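Local coordinates for protein SPT6 (Antonospora locustae, PDB 2XP1) that is a transcription elongation factor and histone chaperone whose tandem SH2 domains enable its interaction with RNA polymerase II, at residues S116-D119 with V123-A126; F139-N142 with E148-I151; E26-S31 with D35-K40; C47-K52 with S85-P90. One frame throughout, in Å; residues are numbered along the deposited sequence.

Contact 1: residues S116-D119 with V123-A126; sequences SSFD and VVYA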
loop_
_atom_site.group_PDB
_atom_site.type_symbol
_atom_site.label_atom_id
_atom_site.label_comp_id
_atom_site.label_asym_id
_atom_site.label_seq_id
_atom_site.Cartn_x
_atom_site.Cartn_y
_atom_site.Cartn_z
ATOM N N SER A 116 2.577 -27.524 21.276
ATOM C CA SER A 116 2.159 -28.787 21.902
ATOM C C SER A 116 2.036 -28.665 23.398
ATOM O O SER A 116 1.510 -29.577 24.059
ATOM C CB SER A 116 3.159 -29.904 21.596
ATOM O OG SER A 116 3.025 -30.370 20.265
ATOM N N SER A 117 2.536 -27.551 23.931
ATOM C CA SER A 117 2.547 -27.313 25.379
ATOM C C SER A 117 1.186 -26.864 25.905
ATOM O O SER A 117 1.024 -26.663 27.110
ATOM C CB SER A 117 3.601 -26.264 25.740
ATOM O OG SER A 117 3.178 -24.971 25.338
ATOM N N PHE A 118 0.235 -26.705 24.978
ATOM C CA PHE A 118 -1.146 -26.230 25.225
ATOM C C PHE A 118 -1.864 -26.991 26.350
ATOM O O PHE A 118 -1.982 -28.208 26.283
ATOM C CB PHE A 118 -1.933 -26.277 23.888
ATOM C CG PHE A 118 -3.429 -26.040 24.016
ATOM C CD1 PHE A 118 -3.976 -24.795 23.723
ATOM C CD2 PHE A 118 -4.298 -27.077 24.408
ATOM C CE1 PHE A 118 -5.366 -24.575 23.827
ATOM C CE2 PHE A 118 -5.683 -26.863 24.518
ATOM C CZ PHE A 118 -6.219 -25.614 24.221
ATOM N N ASP A 119 -2.325 -26.247 27.365
ATOM C CA ASP A 119 -3.012 -26.767 28.568
ATOM C C ASP A 119 -4.517 -26.789 28.421
ATOM O O ASP A 119 -5.195 -27.666 28.944
ATOM C CB ASP A 119 -2.761 -25.842 29.762
ATOM C CG ASP A 119 -1.366 -25.937 30.300
ATOM O OD1 ASP A 119 -1.159 -25.556 31.467
ATOM O OD2 ASP A 119 -0.463 -26.376 29.565
ATOM N N VAL A 123 -4.634 -19.540 24.644
ATOM C CA VAL A 123 -4.177 -19.736 23.274
ATOM C C VAL A 123 -2.666 -19.599 23.196
ATOM O O VAL A 123 -2.090 -18.625 23.685
ATOM C CB VAL A 123 -4.784 -18.717 22.321
ATOM C CG1 VAL A 123 -4.258 -18.952 20.900
ATOM C CG2 VAL A 123 -6.296 -18.814 22.386
ATOM N N VAL A 124 -2.049 -20.601 22.579
ATOM C CA VAL A 124 -0.617 -20.684 22.392
ATOM C C VAL A 124 -0.364 -20.354 20.948
ATOM O O VAL A 124 -1.040 -20.876 20.058
ATOM C CB VAL A 124 -0.103 -22.106 22.682
ATOM C CG1 VAL A 124 1.388 -22.164 22.516
ATOM C CG2 VAL A 124 -0.473 -22.530 24.099
ATOM N N TYR A 125 0.591 -19.481 20.682
ATOM C CA TYR A 125 0.803 -19.105 19.310
ATOM C C TYR A 125 2.242 -18.889 19.035
ATOM O O TYR A 125 2.996 -18.564 19.939
ATOM C CB TYR A 125 0.025 -17.848 18.972
ATOM C CG TYR A 125 0.358 -16.646 19.816
ATOM C CD1 TYR A 125 1.277 -15.697 19.369
ATOM C CD2 TYR A 125 -0.239 -16.455 21.069
ATOM C CE1 TYR A 125 1.573 -14.564 20.140
ATOM C CE2 TYR A 125 0.055 -15.338 21.845
ATOM C CZ TYR A 125 0.960 -14.388 21.363
ATOM O OH TYR A 125 1.270 -13.276 22.124
ATOM N N ALA A 126 2.618 -19.054 17.768
ATOM C CA ALA A 126 4.017 -18.964 17.387
ATOM C C ALA A 126 4.083 -18.321 16.058
ATOM O O ALA A 126 3.075 -18.281 15.362
ATOM C CB ALA A 126 4.647 -20.351 17.341
#

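Contact 2: residues F139-N142 with E148-I151; sequences FAYN and EEYI. With SO4 (sulfate ion), chain C.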
loop_
_atom_site.group_PDB
_atom_site.type_symbol
_atom_site.label_atom_id
_atom_site.label_comp_id
_atom_site.label_asym_id
_atom_site.label_seq_id
_atom_site.Cartn_x
_atom_site.Cartn_y
_atom_site.Cartn_z
ATOM N N PHE A 139 1.536 -17.321 11.028
ATOM C CA PHE A 139 1.016 -17.181 12.381
ATOM C C PHE A 139 0.278 -18.481 12.708
ATOM O O PHE A 139 -0.764 -18.756 12.111
ATOM C CB PHE A 139 0.020 -16.009 12.461
ATOM C CG PHE A 139 -0.746 -15.956 13.747
ATOM C CD1 PHE A 139 -0.071 -15.915 14.979
ATOM C CD2 PHE A 139 -2.141 -15.961 13.745
ATOM C CE1 PHE A 139 -0.778 -15.874 16.187
ATOM C CE2 PHE A 139 -2.869 -15.914 14.952
ATOM C CZ PHE A 139 -2.183 -15.875 16.169
ATOM N N ALA A 140 0.835 -19.254 13.646
ATOM C CA ALA A 140 0.301 -20.549 14.065
ATOM C C ALA A 140 -0.269 -20.442 15.460
ATOM O O ALA A 140 0.356 -19.874 16.349
ATOM C CB ALA A 140 1.390 -21.621 14.059
ATOM N N TYR A 141 -1.456 -20.989 15.664
ATOM C CA TYR A 141 -2.025 -20.936 16.985
ATOM C C TYR A 141 -2.794 -22.167 17.393
ATOM O O TYR A 141 -3.380 -22.837 16.556
ATOM C CB TYR A 141 -2.831 -19.665 17.189
ATOM C CG TYR A 141 -4.063 -19.526 16.356
ATOM C CD1 TYR A 141 -5.318 -19.768 16.919
ATOM C CD2 TYR A 141 -4.000 -19.091 15.027
ATOM C CE1 TYR A 141 -6.488 -19.629 16.179
ATOM C CE2 TYR A 141 -5.176 -18.927 14.270
ATOM C CZ TYR A 141 -6.419 -19.200 14.869
ATOM O OH TYR A 141 -7.606 -19.058 14.174
ATOM N N ASN A 142 -2.789 -22.443 18.693
ATOM C CA ASN A 142 -3.464 -23.598 19.249
ATOM C C ASN A 142 -4.489 -23.198 20.326
ATOM O O ASN A 142 -4.127 -22.672 21.402
ATOM C CB ASN A 142 -2.428 -24.600 19.773
ATOM C CG ASN A 142 -2.986 -26.009 19.922
ATOM O OD1 ASN A 142 -4.131 -26.284 19.562
ATOM N ND2 ASN A 142 -2.173 -26.909 20.461
ATOM N N GLU A 148 -3.480 -22.012 11.153
ATOM C CA GLU A 148 -2.362 -21.240 10.601
ATOM C C GLU A 148 -2.879 -20.140 9.721
ATOM O O GLU A 148 -3.887 -20.326 9.066
ATOM C CB GLU A 148 -1.478 -22.099 9.720
ATOM C CG GLU A 148 -0.552 -23.019 10.425
ATOM C CD GLU A 148 0.031 -24.026 9.458
ATOM O OE1 GLU A 148 -0.249 -23.942 8.241
ATOM O OE2 GLU A 148 0.764 -24.915 9.912
ATOM N N GLU A 149 -2.190 -19.001 9.699
ATOM C CA GLU A 149 -2.601 -17.886 8.878
ATOM C C GLU A 149 -1.386 -17.230 8.300
ATOM O O GLU A 149 -0.333 -17.205 8.933
ATOM C CB GLU A 149 -3.366 -16.849 9.683
ATOM C CG GLU A 149 -4.676 -17.290 10.351
ATOM C CD GLU A 149 -5.443 -16.093 10.933
ATOM O OE1 GLU A 149 -5.274 -15.810 12.133
ATOM O OE2 GLU A 149 -6.195 -15.423 10.181
ATOM N N TYR A 150 -1.534 -16.649 7.116
ATOM C CA TYR A 150 -0.404 -16.057 6.473
ATOM C C TYR A 150 -0.396 -14.559 6.630
ATOM O O TYR A 150 -1.410 -13.898 6.378
ATOM C CB TYR A 150 -0.380 -16.423 4.988
ATOM C CG TYR A 150 0.006 -17.871 4.675
ATOM C CD1 TYR A 150 0.929 -18.566 5.458
ATOM C CD2 TYR A 150 -0.557 -18.537 3.585
ATOM C CE1 TYR A 150 1.280 -19.884 5.178
ATOM C CE2 TYR A 150 -0.198 -19.849 3.283
ATOM C CZ TYR A 150 0.715 -20.523 4.084
ATOM O OH TYR A 150 1.068 -21.835 3.783
ATOM N N ILE A 151 0.754 -14.016 7.001
ATOM C CA ILE A 151 0.908 -12.595 7.039
ATOM C C ILE A 151 1.908 -12.193 5.975
ATOM O O ILE A 151 2.957 -12.805 5.857
ATOM C CB ILE A 151 1.394 -12.161 8.442
ATOM C CG1 ILE A 151 0.336 -12.524 9.489
ATOM C CG2 ILE A 151 1.723 -10.691 8.497
ATOM C CD1 ILE A 151 0.888 -12.546 10.948
HETATM S S SO4 C . 4.210 -23.147 5.557
HETATM O O1 SO4 C . 3.538 -24.445 5.686
HETATM O O2 SO4 C . 5.566 -23.366 5.033
HETATM O O3 SO4 C . 4.312 -22.490 6.854
HETATM O O4 SO4 C . 3.436 -22.296 4.666
#

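Contact 3: residues E26-S31 with D35-K40; sequences ENYLRS and DFLIRK. With SO4 (sulfate ion), chain B.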
loop_
_atom_site.group_PDB
_atom_site.type_symbol
_atom_site.label_atom_id
_atom_site.label_comp_id
_atom_site.label_asym_id
_atom_site.label_seq_id
_atom_site.Cartn_x
_atom_site.Cartn_y
_atom_site.Cartn_z
ATOM N N GLU A 26 20.989 -17.979 -4.157
ATOM C CA GLU A 26 20.604 -18.508 -2.883
ATOM C C GLU A 26 21.842 -19.100 -2.243
ATOM O O GLU A 26 22.121 -18.830 -1.087
ATOM C CB GLU A 26 19.496 -19.531 -3.055
ATOM C CG GLU A 26 18.257 -18.930 -3.701
ATOM C CD GLU A 26 17.030 -19.809 -3.561
ATOM O OE1 GLU A 26 17.204 -21.007 -3.227
ATOM O OE2 GLU A 26 15.890 -19.305 -3.796
ATOM N N ASN A 27 22.621 -19.846 -3.011
ATOM C CA ASN A 27 23.927 -20.325 -2.520
ATOM C C ASN A 27 24.773 -19.222 -1.946
ATOM O O ASN A 27 25.242 -19.314 -0.805
ATOM C CB ASN A 27 24.724 -21.025 -3.604
ATOM C CG ASN A 27 24.813 -22.487 -3.365
ATOM O OD1 ASN A 27 24.152 -23.007 -2.468
ATOM N ND2 ASN A 27 25.639 -23.172 -4.139
ATOM N N TYR A 28 24.968 -18.181 -2.754
ATOM C CA TYR A 28 25.802 -17.084 -2.364
ATOM C C TYR A 28 25.234 -16.433 -1.123
ATOM O O TYR A 28 25.986 -16.090 -0.214
ATOM C CB TYR A 28 25.902 -16.076 -3.487
ATOM C CG TYR A 28 26.577 -14.795 -3.077
ATOM C CD1 TYR A 28 27.985 -14.675 -3.084
ATOM C CD2 TYR A 28 25.820 -13.700 -2.681
ATOM C CE1 TYR A 28 28.604 -13.476 -2.706
ATOM C CE2 TYR A 28 26.418 -12.507 -2.302
ATOM C CZ TYR A 28 27.809 -12.396 -2.325
ATOM O OH TYR A 28 28.361 -11.204 -1.945
ATOM N N LEU A 29 23.917 -16.267 -1.077
ATOM C CA LEU A 29 23.298 -15.676 0.089
ATOM C C LEU A 29 23.350 -16.611 1.307
ATOM O O LEU A 29 23.406 -16.134 2.442
ATOM C CB LEU A 29 21.854 -15.223 -0.206
ATOM C CG LEU A 29 21.609 -14.087 -1.225
ATOM C CD1 LEU A 29 20.134 -13.797 -1.467
ATOM C CD2 LEU A 29 22.292 -12.786 -0.822
ATOM N N ARG A 30 23.287 -17.927 1.092
ATOM C CA ARG A 30 23.308 -18.881 2.219
ATOM C C ARG A 30 24.559 -18.634 3.060
ATOM O O ARG A 30 24.481 -18.594 4.291
ATOM C CB ARG A 30 23.299 -20.361 1.766
ATOM C CG ARG A 30 21.919 -21.030 1.657
ATOM C CD ARG A 30 21.990 -22.414 0.958
ATOM N NE ARG A 30 20.731 -22.750 0.270
ATOM C CZ ARG A 30 20.592 -22.943 -1.047
ATOM N NH1 ARG A 30 21.640 -22.859 -1.861
ATOM N NH2 ARG A 30 19.397 -23.222 -1.567
ATOM N N SER A 31 25.689 -18.429 2.384
ATOM C CA SER A 31 26.988 -18.349 3.044
ATOM C C SER A 31 27.620 -16.942 3.072
ATOM O O SER A 31 28.774 -16.781 3.474
ATOM C CB SER A 31 27.937 -19.390 2.427
ATOM O OG SER A 31 27.906 -19.291 1.008
ATOM N N ASP A 35 22.246 -9.688 2.844
ATOM C CA ASP A 35 20.838 -9.980 3.048
ATOM C C ASP A 35 20.060 -10.056 1.749
ATOM O O ASP A 35 18.960 -10.620 1.748
ATOM C CB ASP A 35 20.209 -8.878 3.882
ATOM C CG ASP A 35 20.559 -8.986 5.346
ATOM O OD1 ASP A 35 21.075 -10.055 5.776
ATOM O OD2 ASP A 35 20.306 -7.984 6.054
ATOM N N PHE A 36 20.603 -9.459 0.668
ATOM C CA PHE A 36 19.937 -9.403 -0.647
ATOM C C PHE A 36 20.931 -9.116 -1.768
ATOM O O PHE A 36 22.049 -8.693 -1.536
ATOM C CB PHE A 36 18.876 -8.303 -0.653
ATOM C CG PHE A 36 19.458 -6.935 -0.637
ATOM C CD1 PHE A 36 19.705 -6.271 -1.823
ATOM C CD2 PHE A 36 19.773 -6.321 0.567
ATOM C CE1 PHE A 36 20.260 -4.993 -1.829
ATOM C CE2 PHE A 36 20.332 -5.052 0.586
ATOM C CZ PHE A 36 20.581 -4.381 -0.623
ATOM N N LEU A 37 20.521 -9.348 -2.996
ATOM C CA LEU A 37 21.363 -8.974 -4.143
ATOM C C LEU A 37 20.363 -8.852 -5.231
ATOM O O LEU A 37 19.193 -9.120 -5.003
ATOM C CB LEU A 37 22.389 -10.073 -4.484
ATOM C CG LEU A 37 21.882 -11.517 -4.619
ATOM C CD1 LEU A 37 21.236 -11.717 -5.941
ATOM C CD2 LEU A 37 23.042 -12.568 -4.405
ATOM N N ILE A 38 20.807 -8.439 -6.398
ATOM C CA ILE A 38 19.964 -8.404 -7.571
ATOM C C ILE A 38 20.636 -9.329 -8.541
ATOM O O ILE A 38 21.853 -9.254 -8.715
ATOM C CB ILE A 38 19.957 -6.996 -8.106
ATOM C CG1 ILE A 38 19.199 -6.107 -7.120
ATOM C CG2 ILE A 38 19.469 -6.909 -9.537
ATOM C CD1 ILE A 38 19.427 -4.697 -7.392
ATOM N N ARG A 39 19.873 -10.234 -9.132
ATOM C CA ARG A 39 20.448 -11.212 -10.039
ATOM C C ARG A 39 19.911 -10.986 -11.437
ATOM O O ARG A 39 19.031 -10.147 -11.612
ATOM C CB ARG A 39 20.120 -12.622 -9.584
ATOM C CG ARG A 39 18.627 -12.985 -9.568
ATOM C CD ARG A 39 18.445 -14.500 -9.367
ATOM N NE ARG A 39 17.032 -14.841 -9.199
ATOM C CZ ARG A 39 16.179 -15.049 -10.205
ATOM N NH1 ARG A 39 16.596 -14.987 -11.498
ATOM N NH2 ARG A 39 14.910 -15.339 -9.922
ATOM N N LYS A 40 20.447 -11.729 -12.409
ATOM C CA LYS A 40 20.007 -11.710 -13.820
ATOM C C LYS A 40 18.623 -12.362 -13.949
ATOM O O LYS A 40 18.328 -13.293 -13.209
ATOM C CB LYS A 40 21.056 -12.438 -14.691
ATOM C CG LYS A 40 20.511 -13.117 -15.943
ATOM C CD LYS A 40 21.350 -14.373 -16.395
ATOM C CE LYS A 40 20.477 -15.663 -16.553
ATOM N NZ LYS A 40 19.936 -15.952 -17.944
HETATM S S SO4 B . 13.433 -15.707 -13.552
HETATM O O1 SO4 B . 13.348 -15.529 -12.107
HETATM O O2 SO4 B . 14.741 -15.386 -14.078
HETATM O O3 SO4 B . 12.443 -14.807 -14.134
HETATM O O4 SO4 B . 13.134 -17.078 -13.941
#

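Contact 4: residues C47-K52 with S85-P90; sequences CVLVIK and SVYVRP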
loop_
_atom_site.group_PDB
_atom_site.type_symbol
_atom_site.label_atom_id
_atom_site.label_comp_id
_atom_site.label_asym_id
_atom_site.label_seq_id
_atom_site.Cartn_x
_atom_site.Cartn_y
_atom_site.Cartn_z
ATOM N N CYS A 47 15.732 -7.432 -14.046
ATOM C CA CYS A 47 16.554 -8.200 -13.138
ATOM C C CYS A 47 15.655 -8.626 -11.974
ATOM O O CYS A 47 14.461 -8.331 -11.963
ATOM C CB CYS A 47 17.740 -7.390 -12.645
ATOM S SG CYS A 47 17.283 -5.767 -12.029
ATOM N N VAL A 48 16.223 -9.339 -11.010
ATOM C CA VAL A 48 15.426 -9.872 -9.937
ATOM C C VAL A 48 16.128 -9.630 -8.617
ATOM O O VAL A 48 17.312 -9.951 -8.437
ATOM C CB VAL A 48 15.142 -11.381 -10.078
ATOM C CG1 VAL A 48 14.239 -11.813 -8.934
ATOM C CG2 VAL A 48 14.477 -11.714 -11.397
ATOM N N LEU A 49 15.371 -9.037 -7.707
ATOM C CA LEU A 49 15.812 -8.764 -6.363
ATOM C C LEU A 49 15.613 -10.067 -5.615
ATOM O O LEU A 49 14.548 -10.666 -5.707
ATOM C CB LEU A 49 14.898 -7.683 -5.767
ATOM C CG LEU A 49 14.942 -7.407 -4.274
ATOM C CD1 LEU A 49 16.282 -6.795 -3.956
ATOM C CD2 LEU A 49 13.807 -6.431 -3.881
ATOM N N VAL A 50 16.650 -10.506 -4.905
ATOM C CA VAL A 50 16.579 -11.704 -4.091
ATOM C C VAL A 50 16.901 -11.206 -2.681
ATOM O O VAL A 50 17.956 -10.619 -2.450
ATOM C CB VAL A 50 17.604 -12.793 -4.544
ATOM C CG1 VAL A 50 17.383 -14.140 -3.797
ATOM C CG2 VAL A 50 17.546 -13.034 -6.074
ATOM N N ILE A 51 15.946 -11.414 -1.767
ATOM C CA ILE A 51 16.089 -11.133 -0.340
ATOM C C ILE A 51 16.074 -12.454 0.449
ATOM O O ILE A 51 15.152 -13.264 0.294
ATOM C CB ILE A 51 14.941 -10.262 0.172
ATOM C CG1 ILE A 51 14.768 -8.989 -0.696
ATOM C CG2 ILE A 51 15.188 -9.860 1.576
ATOM C CD1 ILE A 51 13.508 -8.161 -0.357
ATOM N N LYS A 52 17.091 -12.680 1.272
ATOM C CA LYS A 52 17.171 -13.862 2.127
ATOM C C LYS A 52 16.303 -13.618 3.369
ATOM O O LYS A 52 16.597 -12.738 4.174
ATOM C CB LYS A 52 18.640 -14.086 2.532
ATOM C CG LYS A 52 18.862 -14.935 3.779
ATOM C CD LYS A 52 20.349 -15.288 4.017
ATOM C CE LYS A 52 21.165 -14.106 4.559
ATOM N NZ LYS A 52 22.670 -14.379 4.490
ATOM N N SER A 85 16.284 1.742 -1.170
ATOM C CA SER A 85 15.916 2.559 -0.000
ATOM C C SER A 85 14.430 2.541 0.222
ATOM O O SER A 85 13.971 2.293 1.331
ATOM C CB SER A 85 16.451 4.007 -0.071
ATOM O OG SER A 85 16.228 4.615 -1.326
ATOM N N VAL A 86 13.670 2.740 -0.845
ATOM C CA VAL A 86 12.234 2.869 -0.701
ATOM C C VAL A 86 11.605 1.533 -0.434
ATOM O O VAL A 86 10.620 1.463 0.266
ATOM C CB VAL A 86 11.570 3.594 -1.916
ATOM C CG1 VAL A 86 10.069 3.405 -1.920
ATOM C CG2 VAL A 86 11.880 5.059 -1.875
ATOM N N TYR A 87 12.202 0.463 -0.946
ATOM C CA TYR A 87 11.525 -0.825 -0.951
ATOM C C TYR A 87 12.209 -1.904 -0.135
ATOM O O TYR A 87 11.582 -2.493 0.753
ATOM C CB TYR A 87 11.243 -1.254 -2.394
ATOM C CG TYR A 87 10.403 -2.477 -2.506
ATOM C CD1 TYR A 87 9.036 -2.436 -2.207
ATOM C CD2 TYR A 87 10.961 -3.676 -2.906
ATOM C CE1 TYR A 87 8.243 -3.572 -2.313
ATOM C CE2 TYR A 87 10.187 -4.826 -3.012
ATOM C CZ TYR A 87 8.815 -4.765 -2.718
ATOM O OH TYR A 87 8.031 -5.919 -2.813
ATOM N N VAL A 88 13.496 -2.137 -0.393
ATOM C CA VAL A 88 14.264 -3.202 0.299
ATOM C C VAL A 88 14.636 -2.933 1.793
ATOM O O VAL A 88 14.404 -3.781 2.654
ATOM C CB VAL A 88 15.527 -3.605 -0.529
ATOM C CG1 VAL A 88 16.280 -4.710 0.131
ATOM C CG2 VAL A 88 15.141 -4.017 -1.967
ATOM N N ARG A 89 15.228 -1.777 2.112
ATOM C CA ARG A 89 15.630 -1.503 3.508
ATOM C C ARG A 89 14.482 -1.677 4.522
ATOM O O ARG A 89 14.675 -2.342 5.553
ATOM C CB ARG A 89 16.360 -0.153 3.684
ATOM C CG ARG A 89 17.763 -0.166 3.071
ATOM C CD ARG A 89 18.699 0.910 3.652
ATOM N NE ARG A 89 18.882 2.081 2.774
ATOM C CZ ARG A 89 19.687 2.141 1.699
ATOM N NH1 ARG A 89 20.415 1.086 1.309
ATOM N NH2 ARG A 89 19.761 3.271 0.999
ATOM N N PRO A 90 13.284 -1.122 4.222
ATOM C CA PRO A 90 12.176 -1.275 5.183
ATOM C C PRO A 90 11.711 -2.715 5.318
ATOM O O PRO A 90 11.304 -3.103 6.401
ATOM C CB PRO A 90 11.057 -0.397 4.600
ATOM C CG PRO A 90 11.725 0.457 3.539
ATOM C CD PRO A 90 12.877 -0.338 3.043
#

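Contact 1: residues S116-D119 with V123-A126
Phe-118 and Val-124 meet where a short loop leads from helix 112-116 into strand 124-129, the edge strand of the antiparallel sheet in the C-terminal SH2 domain. The close part is small and wholly apolar. Methyl CG2 of Val-124 sits 3.9 Å from CA of Phe-118, and the same methyl is 4.0 Å from the Phe-118 CB, so it touches the root of the aromatic side chain rather than the face of the ring. It also lies near the ring plane, at the edge. With CG anti to the backbone N (chi1 170°), the Phe-118 ring is carried past the valine toward Asn-142 on the neighbouring strand 136-142. Val-124 itself is buried and points its CB at the loop, while its backbone pairs with Asn-142.

The other side is much looser. Ser-117 is exposed to solvent and only brushes the valine; its hydroxyl is turned back to the helix end, hydrogen-bonded to the carbonyl oxygen of Leu-114. Toward the strand, Ser-117 OG comes no nearer to the valine than 4.4 Å, a distance measured to CG1 of Val-124, the second methyl of that side chain.

Contact 2: residues F139-N142 with E148-I151
Phe-139 and Glu-149 face each other across two neighbouring antiparallel strands and form a hydrogen-bonded pair. The amide N of Phe-139 donates to the carbonyl O of Glu-149 at 2.8 Å, and the N of Glu-149 returns a bond to the O of Phe-139, also 2.8 Å long. That second oxygen takes a further, softer contact from the CA of Glu-148 at 3.3 Å. Next along, Ala-140 and Glu-148 make a non-hydrogen-bonded pair, and the Ala-140 backbone bonds instead to Ala-126 on its other flank.

The Glu-149 side chain runs alongside the Phe-139 ring, both pointing the same way. Its CG is anti to the carbonyl carbon (chi1 -61°) and the chain is extended beyond, which brings OE1 to the edge of the phenyl ring, 3.5 Å from CD2 of Phe-139. The carboxylate plane is turned 53° from that ring. Both acid oxygens have stronger partners: OE1 forms a salt bridge with Arg-174 NE of helix 167-175, and OE2 accepts from Tyr-159 OH. CD1 of Ile-151 packs against the base of the Phe-139 side chain, 3.9 Å from CB.

On the opposite face, with Ala-140 and Glu-148, the Tyr-150 hydroxyl donates a hydrogen bond to a sulfate, OH to O4 2.6 Å. The backbone N of Arg-131 and of Lys-132 and the hydroxyls of Ser-130 and Thr-138 bind the same anion. The whole is a beta hairpin in the central sheet of an SH2 domain, with a sulfate held at the loop joining strands 124-129 and 136-142, where SH2 domains commonly bind phosphate.

Contact 3: residues E26-S31 with D35-K40
Tyr-28 and Leu-29, on the inner side of helix 22-31, pack onto Leu-37 of strand 36-40 in a mainly apolar helix-on-sheet contact, the two segments running nearly antiparallel at 164° with axes 9.3 Å apart. One methyl does most of the work: CD2 of Leu-37 lies 3.5 Å from Tyr-28 CD2, and the same methyl is 3.7 Å from CD2 of Leu-29. Leu-29 CD2 reaches on to the strand backbone, 4.0 Å from the N of Phe-36. The tyrosine's hydroxyl turns elsewhere, hydrogen-bonded to Asp-34 OD2.

Helix and strand belong to the beta-alpha-beta unit that opens the N-terminal SH2 domain, and the Phe-Leu-Ile-Arg run of the strand matches the family's signature, whose arginine holds phosphotyrosine. Consistent with this, Arg-39 binds a sulfate. Its side chain is extended from CG to NE and offers the guanidinium edge, with the sulfur in its plane. NH2 reaches O1 of the sulfate at 2.7 Å (168°), NH1 reaches O2 at 3.2 Å, and a weak NH1 bond goes to O1. A leucine in its place would probably leave the anion without these bonds and His-60 ND1 without the NH2 that meets it. Tyr-46 OH and Ser-42 OG hold the sulfate as well, while NH1 of Arg-39 makes another weak bond to the carbonyl O of Lys-40.

Contact 4: residues C47-K52 with S85-P90
Leu-49 and Val-88 reach toward each other tip to tip, from strand 46-52 and helix 80-100, and the fit is tight. Methyl CG2 of Val-88 pushes against the forked end of Leu-49, 3.4 Å from its CD2, closer than two methyls usually come, and 3.6 Å from its CD1. The valine bump thus meets both prongs of the leucine at once. Its other methyl, CG1, leans the other way and approaches Ile-51 more loosely, with Ile-51 CD1 at 4.5 Å. Leu-49 and Ile-51, two residues apart on one face of the strand, therefore receive Val-88 together.

This is the second helix of the N-terminal SH2 domain lying on the central sheet, on the opposite face from helix 22-31; Val-50, between the two contact residues, points to that other side. The segment axes are 10.8 Å apart and 23° from parallel. Both helix residues that touch the strand, Tyr-87 and Val-88, lie in a wider pi-type turn at 85-88.

Tyr-87 closes the side of the leucine. A chi1 of -173° sends its ring away from its own backbone N and presents an edge to Leu-49, whose CD2 lies near the ring plane, 4.1 Å from CE2 of Tyr-87. Cutting the leucine back to an alanine here removes the whole forked end and is likely to leave a gap between Val-88 CG2 and the tyrosine edge. The tyrosine's hydroxyl is hydrogen-bonded to Ser-73 OG. Farther along the helix, Ile-91 and Leu-92 also touch Ile-51.

The contacts fall into two pairs, one in each SH2 domain. Contacts 3 and 4, with centres about 11 Å apart, share the N-terminal sheet, where strands 36-40 and 46-52 are neighbours: Arg-39 N lies 2.7 Å from Val-48 O, and Leu-29 O meets Lys-52 NZ at 2.8 Å. Helices thus cover both faces of that sheet. Contacts 1 and 2, with centres about 12 Å apart, meet through strands 124-129 and 136-142, Val-124 O being 2.7 Å from Asn-142 N. Between the pairs, contacts 2 and 4 come nearest, about 12 Å at their closest atoms. Contacts 2 and 3, centres about 28 Å apart, each carry a sulfate, probably from the crystallisation liquor, marking separate anion sites.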